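Local coordinates for protein 4-amino-4-deoxychorismate lyase (Legionella pneumophila, PDB 3LUL) that is a pyridoxal-phosphate protein of the class IV aminotransferase family, built from two sheet-and-helix domains and found here as a pair of subunits, at residues 57-62 against 88-93; 79-84 against 110-115; 181-186 against 257-262. One frame throughout, in Å; residues are numbered along the deposited sequence.

Contact 1 (57-62 against 88-93)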
loop_
_atom_site.group_PDB
_atom_site.type_symbol
_atom_site.label_atom_id
_atom_site.label_comp_id
_atom_site.label_asym_id
_atom_site.label_seq_id
_atom_site.Cartn_x
_atom_site.Cartn_y
_atom_site.Cartn_z
ATOM N N LEU B 57 -5.096 11.692 7.834
ATOM C CA LEU B 57 -5.213 10.308 8.292
ATOM C C LEU B 57 -5.538 10.168 9.797
ATOM O O LEU B 57 -5.621 9.052 10.304
ATOM C CB LEU B 57 -3.913 9.553 7.991
ATOM C CG LEU B 57 -3.544 9.324 6.500
ATOM C CD1 LEU B 57 -2.249 8.503 6.346
ATOM C CD2 LEU B 57 -4.718 8.667 5.770
ATOM N N GLY B 58 -5.653 11.287 10.516
ATOM C CA GLY B 58 -5.892 11.253 11.956
ATOM C C GLY B 58 -4.713 10.815 12.810
ATOM O O GLY B 58 -4.885 10.476 13.961
ATOM N N ILE B 59 -3.511 10.823 12.238
ATOM C CA ILE B 59 -2.311 10.440 12.949
ATOM C C ILE B 59 -1.783 11.701 13.648
ATOM O O ILE B 59 -1.533 12.708 12.998
ATOM C CB ILE B 59 -1.237 9.854 11.995
ATOM C CG1 ILE B 59 -1.791 8.663 11.205
ATOM C CG2 ILE B 59 -0.001 9.461 12.776
ATOM C CD1 ILE B 59 -0.828 8.161 10.104
ATOM N N PRO B 60 -1.609 11.661 14.982
ATOM C CA PRO B 60 -0.992 12.827 15.610
ATOM C C PRO B 60 0.396 13.171 15.004
ATOM O O PRO B 60 1.206 12.266 14.674
ATOM C CB PRO B 60 -0.899 12.450 17.104
ATOM C CG PRO B 60 -1.706 11.183 17.274
ATOM C CD PRO B 60 -1.897 10.566 15.924
ATOM N N PHE B 61 0.661 14.470 14.876
ATOM C CA PHE B 61 1.956 14.964 14.508
ATOM C C PHE B 61 2.261 16.194 15.358
ATOM O O PHE B 61 2.235 17.316 14.866
ATOM C CB PHE B 61 1.989 15.288 13.004
ATOM C CG PHE B 61 3.379 15.556 12.455
ATOM C CD1 PHE B 61 4.367 14.601 12.513
ATOM C CD2 PHE B 61 3.672 16.767 11.829
ATOM C CE1 PHE B 61 5.648 14.842 11.982
ATOM C CE2 PHE B 61 4.948 17.035 11.317
ATOM C CZ PHE B 61 5.930 16.066 11.361
ATOM N N GLU B 62 2.510 15.955 16.647
ATOM C CA GLU B 62 2.699 17.021 17.627
ATOM C C GLU B 62 4.198 17.168 17.826
ATOM O O GLU B 62 4.740 16.834 18.889
ATOM C CB GLU B 62 2.026 16.665 18.966
ATOM C CG GLU B 62 0.508 16.657 18.919
ATOM C CD GLU B 62 -0.090 18.020 18.735
ATOM O OE1 GLU B 62 0.583 19.029 19.053
ATOM O OE2 GLU B 62 -1.254 18.069 18.287
ATOM N N ALA B 88 12.495 10.446 7.042
ATOM C CA ALA B 88 11.662 10.487 8.264
ATOM C C ALA B 88 10.486 9.560 8.017
ATOM O O ALA B 88 9.877 9.641 6.968
ATOM C CB ALA B 88 11.157 11.865 8.506
ATOM N N ILE B 89 10.223 8.624 8.931
ATOM C CA ILE B 89 9.070 7.739 8.848
ATOM C C ILE B 89 8.198 7.971 10.075
ATOM O O ILE B 89 8.699 7.901 11.183
ATOM C CB ILE B 89 9.462 6.237 8.784
ATOM C CG1 ILE B 89 10.438 5.965 7.632
ATOM C CG2 ILE B 89 8.214 5.375 8.593
ATOM C CD1 ILE B 89 10.946 4.493 7.613
ATOM N N LEU B 90 6.911 8.270 9.849
ATOM C CA LEU B 90 5.913 8.502 10.911
ATOM C C LEU B 90 4.930 7.338 10.858
ATOM O O LEU B 90 4.281 7.112 9.825
ATOM C CB LEU B 90 5.139 9.792 10.666
ATOM C CG LEU B 90 4.071 10.184 11.681
ATOM C CD1 LEU B 90 4.712 10.630 12.974
ATOM C CD2 LEU B 90 3.163 11.293 11.106
ATOM N N SER B 91 4.853 6.584 11.946
ATOM C CA SER B 91 3.932 5.452 12.049
ATOM C C SER B 91 2.715 5.852 12.832
ATOM O O SER B 91 2.778 6.751 13.674
ATOM C CB SER B 91 4.579 4.289 12.780
ATOM O OG SER B 91 4.768 4.578 14.148
ATOM N N GLY B 92 1.611 5.165 12.574
ATOM C CA GLY B 92 0.376 5.362 13.353
ATOM C C GLY B 92 0.575 4.974 14.807
ATOM O O GLY B 92 -0.090 5.490 15.701
ATOM N N GLY B 93 1.520 4.080 15.065
ATOM C CA GLY B 93 1.914 3.727 16.429
ATOM C C GLY B 93 1.276 2.458 16.956
ATOM O O GLY B 93 0.391 1.881 16.300
#

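Contact 2 (79-84 against 110-115)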
loop_
_atom_site.group_PDB
_atom_site.type_symbol
_atom_site.label_atom_id
_atom_site.label_comp_id
_atom_site.label_asym_id
_atom_site.label_seq_id
_atom_site.Cartn_x
_atom_site.Cartn_y
_atom_site.Cartn_z
ATOM N N ASP B 79 25.801 11.464 12.412
ATOM C CA ASP B 79 26.211 10.573 11.330
ATOM C C ASP B 79 27.237 11.192 10.378
ATOM O O ASP B 79 27.571 10.588 9.359
ATOM C CB ASP B 79 24.969 10.145 10.548
ATOM C CG ASP B 79 23.981 9.333 11.396
ATOM O OD1 ASP B 79 24.278 9.017 12.572
ATOM O OD2 ASP B 79 22.885 9.005 10.882
ATOM N N ASN B 80 27.729 12.391 10.692
ATOM C CA ASN B 80 28.752 13.060 9.903
ATOM C C ASN B 80 28.402 13.277 8.433
ATOM O O ASN B 80 29.256 13.203 7.550
ATOM C CB ASN B 80 30.090 12.313 10.073
ATOM C CG ASN B 80 30.517 12.251 11.530
ATOM O OD1 ASN B 80 30.794 13.289 12.146
ATOM N ND2 ASN B 80 30.521 11.041 12.106
ATOM N N LEU B 81 27.141 13.587 8.174
ATOM C CA LEU B 81 26.670 13.783 6.819
ATOM C C LEU B 81 27.035 15.187 6.327
ATOM O O LEU B 81 26.933 16.188 7.083
ATOM C CB LEU B 81 25.157 13.561 6.789
ATOM C CG LEU B 81 24.461 13.000 5.567
ATOM C CD1 LEU B 81 24.955 11.603 5.248
ATOM C CD2 LEU B 81 22.942 13.035 5.829
ATOM N N TYR B 82 27.499 15.274 5.083
ATOM C CA TYR B 82 27.672 16.564 4.425
ATOM C C TYR B 82 26.672 16.619 3.298
ATOM O O TYR B 82 25.662 17.320 3.416
ATOM C CB TYR B 82 29.118 16.786 3.986
ATOM C CG TYR B 82 29.450 18.187 3.459
ATOM C CD1 TYR B 82 29.895 19.204 4.329
ATOM C CD2 TYR B 82 29.375 18.479 2.095
ATOM C CE1 TYR B 82 30.219 20.482 3.846
ATOM C CE2 TYR B 82 29.723 19.759 1.598
ATOM C CZ TYR B 82 30.130 20.751 2.479
ATOM O OH TYR B 82 30.476 22.000 1.967
ATOM N N HIS B 83 26.904 15.867 2.221
ATOM C CA HIS B 83 25.880 15.658 1.205
ATOM C C HIS B 83 25.272 14.272 1.422
ATOM O O HIS B 83 25.976 13.295 1.696
ATOM C CB HIS B 83 26.437 15.707 -0.207
ATOM C CG HIS B 83 27.087 17.002 -0.580
ATOM N ND1 HIS B 83 26.653 18.223 -0.111
ATOM C CD2 HIS B 83 28.099 17.266 -1.443
ATOM C CE1 HIS B 83 27.394 19.181 -0.636
ATOM N NE2 HIS B 83 28.274 18.630 -1.454
ATOM N N GLY B 84 23.969 14.172 1.252
ATOM C CA GLY B 84 23.281 12.863 1.387
ATOM C C GLY B 84 21.796 13.049 1.589
ATOM O O GLY B 84 21.226 14.024 1.096
ATOM N N PHE B 110 14.059 8.849 12.335
ATOM C CA PHE B 110 14.925 9.456 11.313
ATOM C C PHE B 110 16.134 8.590 11.016
ATOM O O PHE B 110 16.764 8.044 11.929
ATOM C CB PHE B 110 15.449 10.807 11.779
ATOM C CG PHE B 110 14.383 11.791 12.116
ATOM C CD1 PHE B 110 13.903 12.656 11.128
ATOM C CD2 PHE B 110 13.885 11.897 13.420
ATOM C CE1 PHE B 110 12.934 13.597 11.431
ATOM C CE2 PHE B 110 12.919 12.841 13.728
ATOM C CZ PHE B 110 12.451 13.694 12.739
ATOM N N GLN B 111 16.442 8.455 9.738
ATOM C CA GLN B 111 17.612 7.693 9.285
ATOM C C GLN B 111 18.335 8.440 8.174
ATOM O O GLN B 111 17.699 8.957 7.265
ATOM C CB GLN B 111 17.180 6.339 8.743
ATOM C CG GLN B 111 16.735 5.370 9.831
ATOM C CD GLN B 111 17.885 4.900 10.736
ATOM O OE1 GLN B 111 17.925 5.198 11.944
ATOM N NE2 GLN B 111 18.813 4.150 10.160
ATOM N N THR B 112 19.657 8.485 8.267
ATOM C CA THR B 112 20.473 9.135 7.252
ATOM C C THR B 112 20.974 8.079 6.283
ATOM O O THR B 112 21.026 6.863 6.580
ATOM C CB THR B 112 21.698 9.890 7.829
ATOM O OG1 THR B 112 22.615 8.962 8.441
ATOM C CG2 THR B 112 21.278 10.907 8.828
ATOM N N PHE B 113 21.375 8.552 5.120
ATOM C CA PHE B 113 22.014 7.699 4.129
ATOM C C PHE B 113 22.826 8.542 3.174
ATOM O O PHE B 113 22.624 9.751 3.021
ATOM C CB PHE B 113 20.980 6.866 3.368
ATOM C CG PHE B 113 19.890 7.680 2.737
ATOM C CD1 PHE B 113 18.751 8.028 3.468
ATOM C CD2 PHE B 113 19.982 8.100 1.416
ATOM C CE1 PHE B 113 17.715 8.785 2.887
ATOM C CE2 PHE B 113 18.951 8.839 0.814
ATOM C CZ PHE B 113 17.822 9.195 1.545
ATOM N N ASN B 114 23.774 7.883 2.543
ATOM C CA ASN B 114 24.592 8.481 1.508
ATOM C C ASN B 114 24.179 7.873 0.181
ATOM O O ASN B 114 23.870 6.677 0.113
ATOM C CB ASN B 114 26.053 8.206 1.790
ATOM C CG ASN B 114 26.598 9.066 2.884
ATOM O OD1 ASN B 114 26.486 8.730 4.067
ATOM N ND2 ASN B 114 27.164 10.199 2.510
ATOM N N TYR B 115 24.184 8.675 -0.879
ATOM C CA TYR B 115 23.794 8.193 -2.207
ATOM C C TYR B 115 24.419 9.060 -3.296
ATOM O O TYR B 115 24.784 10.202 -3.031
ATOM C CB TYR B 115 22.272 8.205 -2.342
ATOM C CG TYR B 115 21.687 9.598 -2.423
ATOM C CD1 TYR B 115 21.472 10.350 -1.282
ATOM C CD2 TYR B 115 21.379 10.167 -3.650
ATOM C CE1 TYR B 115 20.955 11.633 -1.368
ATOM C CE2 TYR B 115 20.857 11.433 -3.744
ATOM C CZ TYR B 115 20.632 12.167 -2.600
ATOM O OH TYR B 115 20.125 13.429 -2.705
HETATM O O HOH W 1 20.761 7.170 10.581
HETATM O O HOH W 2 27.070 9.330 6.896
HETATM O O HOH W 3 29.167 11.080 5.069
HETATM O O HOH W 4 28.237 12.948 3.595
HETATM O O HOH W 5 25.988 11.061 -0.104
#

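Contact 3 (181-186 against 257-262)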
loop_
_atom_site.group_PDB
_atom_site.type_symbol
_atom_site.label_atom_id
_atom_site.label_comp_id
_atom_site.label_asym_id
_atom_site.label_seq_id
_atom_site.Cartn_x
_atom_site.Cartn_y
_atom_site.Cartn_z
ATOM N N PHE B 181 7.508 16.330 -16.042
ATOM C CA PHE B 181 7.375 17.592 -16.778
ATOM C C PHE B 181 7.695 17.278 -18.235
ATOM O O PHE B 181 8.497 16.384 -18.528
ATOM C CB PHE B 181 8.375 18.638 -16.253
ATOM C CG PHE B 181 7.948 19.308 -14.956
ATOM C CD1 PHE B 181 8.165 18.695 -13.733
ATOM C CD2 PHE B 181 7.417 20.573 -14.964
ATOM C CE1 PHE B 181 7.807 19.309 -12.558
ATOM C CE2 PHE B 181 7.050 21.195 -13.778
ATOM C CZ PHE B 181 7.234 20.544 -12.579
ATOM N N LEU B 182 7.100 18.022 -19.148
ATOM C CA LEU B 182 7.594 18.037 -20.518
ATOM C C LEU B 182 7.731 19.442 -21.031
ATOM O O LEU B 182 7.196 20.402 -20.462
ATOM C CB LEU B 182 6.710 17.179 -21.402
ATOM C CG LEU B 182 5.247 17.536 -21.479
ATOM C CD1 LEU B 182 5.152 18.574 -22.561
ATOM C CD2 LEU B 182 4.291 16.345 -21.787
ATOM N N ILE B 183 8.466 19.573 -22.121
ATOM C CA ILE B 183 8.697 20.856 -22.769
ATOM C C ILE B 183 8.264 20.687 -24.213
ATOM O O ILE B 183 8.676 19.733 -24.860
ATOM C CB ILE B 183 10.173 21.286 -22.763
ATOM C CG1 ILE B 183 10.648 21.531 -21.319
ATOM C CG2 ILE B 183 10.329 22.550 -23.553
ATOM C CD1 ILE B 183 12.107 21.785 -21.199
ATOM N N GLU B 184 7.409 21.583 -24.687
ATOM C CA GLU B 184 7.077 21.659 -26.087
ATOM C C GLU B 184 6.998 23.127 -26.500
ATOM O O GLU B 184 6.293 23.917 -25.854
ATOM C CB GLU B 184 5.727 20.975 -26.307
ATOM C CG GLU B 184 5.249 20.988 -27.758
ATOM C CD GLU B 184 3.884 20.314 -27.897
ATOM O OE1 GLU B 184 2.911 20.798 -27.264
ATOM O OE2 GLU B 184 3.807 19.295 -28.615
ATOM N N ASN B 185 7.711 23.460 -27.588
ATOM C CA ASN B 185 7.802 24.836 -28.106
ATOM C C ASN B 185 8.126 25.837 -26.997
ATOM O O ASN B 185 7.469 26.873 -26.870
ATOM C CB ASN B 185 6.514 25.254 -28.850
ATOM C CG ASN B 185 6.094 24.250 -29.918
ATOM O OD1 ASN B 185 6.938 23.634 -30.561
ATOM N ND2 ASN B 185 4.781 24.069 -30.091
ATOM N N ASN B 186 9.135 25.497 -26.184
ATOM C CA ASN B 186 9.622 26.310 -25.064
ATOM C C ASN B 186 8.621 26.596 -23.956
ATOM O O ASN B 186 8.784 27.554 -23.190
ATOM C CB ASN B 186 10.202 27.640 -25.578
ATOM C CG ASN B 186 11.401 27.442 -26.460
ATOM O OD1 ASN B 186 12.145 26.484 -26.286
ATOM N ND2 ASN B 186 11.618 28.375 -27.399
ATOM N N HIS B 257 17.914 20.657 -23.294
ATOM C CA HIS B 257 17.092 21.825 -23.530
ATOM C C HIS B 257 17.600 22.926 -22.638
ATOM O O HIS B 257 17.895 22.684 -21.479
ATOM C CB HIS B 257 15.610 21.537 -23.254
ATOM C CG HIS B 257 14.673 22.486 -23.934
ATOM N ND1 HIS B 257 14.497 23.794 -23.522
ATOM C CD2 HIS B 257 13.901 22.332 -25.033
ATOM C CE1 HIS B 257 13.623 24.385 -24.317
ATOM N NE2 HIS B 257 13.246 23.518 -25.240
ATOM N N PRO B 258 17.709 24.152 -23.171
ATOM C CA PRO B 258 18.154 25.271 -22.319
ATOM C C PRO B 258 17.286 25.516 -21.084
ATOM O O PRO B 258 17.794 25.945 -20.030
ATOM C CB PRO B 258 18.143 26.492 -23.263
ATOM C CG PRO B 258 17.786 25.998 -24.606
ATOM C CD PRO B 258 17.482 24.546 -24.580
ATOM N N ILE B 259 15.984 25.236 -21.194
ATOM C CA ILE B 259 15.080 25.382 -20.063
ATOM C C ILE B 259 15.468 24.448 -18.923
ATOM O O ILE B 259 15.492 24.848 -17.770
ATOM C CB ILE B 259 13.616 25.160 -20.493
ATOM C CG1 ILE B 259 13.157 26.335 -21.393
ATOM C CG2 ILE B 259 12.658 24.968 -19.272
ATOM C CD1 ILE B 259 11.661 26.247 -21.869
ATOM N N ILE B 260 15.855 23.235 -19.273
ATOM C CA ILE B 260 16.305 22.255 -18.268
ATOM C C ILE B 260 17.589 22.749 -17.575
ATOM O O ILE B 260 17.682 22.698 -16.335
ATOM C CB ILE B 260 16.506 20.853 -18.864
ATOM C CG1 ILE B 260 15.160 20.322 -19.410
ATOM C CG2 ILE B 260 17.100 19.888 -17.790
ATOM C CD1 ILE B 260 15.228 18.962 -20.146
ATOM N N ASP B 261 18.558 23.255 -18.332
ATOM C CA ASP B 261 19.775 23.779 -17.688
ATOM C C ASP B 261 19.504 24.960 -16.754
ATOM O O ASP B 261 20.071 25.032 -15.663
ATOM C CB ASP B 261 20.850 24.164 -18.700
ATOM C CG ASP B 261 21.282 22.988 -19.549
ATOM O OD1 ASP B 261 21.583 21.930 -18.976
ATOM O OD2 ASP B 261 21.302 23.119 -20.781
ATOM N N LYS B 262 18.616 25.847 -17.170
ATOM C CA LYS B 262 18.207 26.966 -16.328
ATOM C C LYS B 262 17.542 26.478 -15.026
ATOM O O LYS B 262 17.852 26.960 -13.944
ATOM C CB LYS B 262 17.245 27.905 -17.073
ATOM C CG LYS B 262 16.844 29.098 -16.206
ATOM C CD LYS B 262 16.295 30.280 -16.983
ATOM C CE LYS B 262 16.149 31.499 -16.062
ATOM N NZ LYS B 262 15.556 32.680 -16.727
HETATM O O HOH W 6 11.152 23.674 -27.229
#

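Contact 1 (57-62 against 88-93)
The Phe61 ring meets the Leu90 side chain at a slant, neither squarely over the ring nor in its plane: ring atom CD1 lies 3.8 Å from Leu90 CD2 and 4.0 Å from Leu90 CD1, so both methyls bear on one corner. Elsewhere the ring borders Trp47, with planes at about 45°, and it also touches Trp68. Here the loop that joins helices 43-57 and 65-78 packs on the end of strand 84-91, in an alpha/beta domain. A Schellman motif closes the first helix, and Gly58, with its positive phi, turns the chain toward the strand. Ile59 then points its CB at the strand, and with CG2 anti to the backbone N (chi1 -56° for CG1) that methyl is the one that touches the strand. Ile59 CG2 comes within 4.0 Å of Leu90 CD2 and 4.2 Å of Gly92 CA, where the strand has just ended. Leu90 answers from the other side: its CG is anti to the backbone N (chi1 -180°), and CD2 is wedged between Ile59 and Phe61 while the side chain also rests on Leu50 and Ala54 of helix 43-57. No hydrogen bond joins the two segments, so the contact is apolar. The polar groups are served from outside: the carbonyl of Pro60 accepts from Ser106 OG, and on the far side of the strand Ser91 OG bonds to Asp21 OD2. What Ser91 contributes here is its backbone carbonyl, whose O sits 4.0 Å from Ile59 CG2.

Contact 2 (79-84 against 110-115)
A Schellman motif ending helix 65-78, with Asn80 at positive phi as its C' residue, begins the turn that leads into strand 84-91, and this turn folds against the end of strand 106-113. Asp79 and Thr112 make the one direct side-chain hydrogen bond between the segments: Thr112 OG1 donates to Asp79 OD2 at a very short 2.5 Å. The hydroxyl sits between the backbone N and the carbonyl carbon (chi1 65°), which turns it to the carboxylate. Asp79 OD2 also accepts from water 1 at 2.8 Å, and that water takes the N-H of Thr112. Beside this pair Leu81 slips past Thr112, its CD2 3.9 Å from Thr112 CB, while its other methyl, CD1, reaches 3.5 Å from Asn114 OD1. The Asn114 amide is tied to the turn through water: OD1 accepts from water 2, which also donates to the carbonyl of Asp79, and ND2 donates to waters 4 and 5, both of which give a bond to His83 O. Water 5 accepts from Tyr115 N as well, so one water draws three groups together. At Gly84 the backbones close up, with a CA-H...O contact of 3.6 Å from Gly84 CA to Phe113 O, and the Tyr115 ring brings its edge to the backbone, CE1 3.4 Å from Gly84 C. Around this corner, Lys75 of helix 65-78 lies on Thr112, Val35 of strand 28-36 packs on Leu81, and Arg97 of the second subunit covers Phe113 and Tyr115.

Contact 3 (181-186 against 257-262)
Ile183 sends its CB from strand 179-184 toward the start of helix 258-269, and its two branches there meet different partners. Ile183 CG2, anti to the backbone N (chi1 -65° for CG1), lies over one face of the His257 imidazole in a CH-pi contact: it is 3.8 Å from the ring centroid, 25° off the normal and displaced toward the rim, so that its nearest ring atom is NE2. CG1 carries the other branch onward to Ile183 CD1, which ends against the first turn of the helix, 3.8 Å from Ile259 CG2 and equally far from Ile260 CG1, with the imidazole close by. The ring that receives Ile183 is itself held by the helix. His257 is the N-cap residue, and its ND1 accepts the N-H of Ile259 at 3.1 Å, a nearly straight bond lying in the ring plane. At the other nitrogen a water stands in the same plane, 2.9 Å from NE2, and accepts from the backbone N of Asn186. The imidazole is thus gripped at both nitrogens, which would fix its rotation and keep the face turned to Ile183. Asn186 crosses the ring edge at about a right angle, amide and ring planes 79° apart, bringing OD1 to 3.2 Å from His257 CE1. Asn186 O comes within 3.4 Å of Ile259 CD1, where the hairpin turn meets the helix. In the fold, the contact joins the start of the C-terminal helix to the sheet beside the turn between strands 179-184 and 187-190: Leu188 touches both Ile183 and Ile259, and Ile260 touches Ala232 and Phe234 of strand 232-237.

In the fold
Contacts 1 and 2 belong to one sheet and interleave along the chain: their strands, 84-91 and 106-113, are antiparallel neighbours, and Ala88 CB of contact 1 touches Phe110 CE1 of contact 2 at 3.8 Å. Their centres are 23 Å apart, at different ends of helix 65-78, and both reach the second subunit. Contact 3 lies on the other sheet, 38 Å from contact 1 and 31 Å from contact 2 between centres, with nearest atoms about 22 and 17 Å away. Lys141, which carries the pyridoxal phosphate, comes in the chain after contact 2 and before contact 3. A phosphate ion, probably from crystallisation, sits about 5 Å from the Tyr115 side chain.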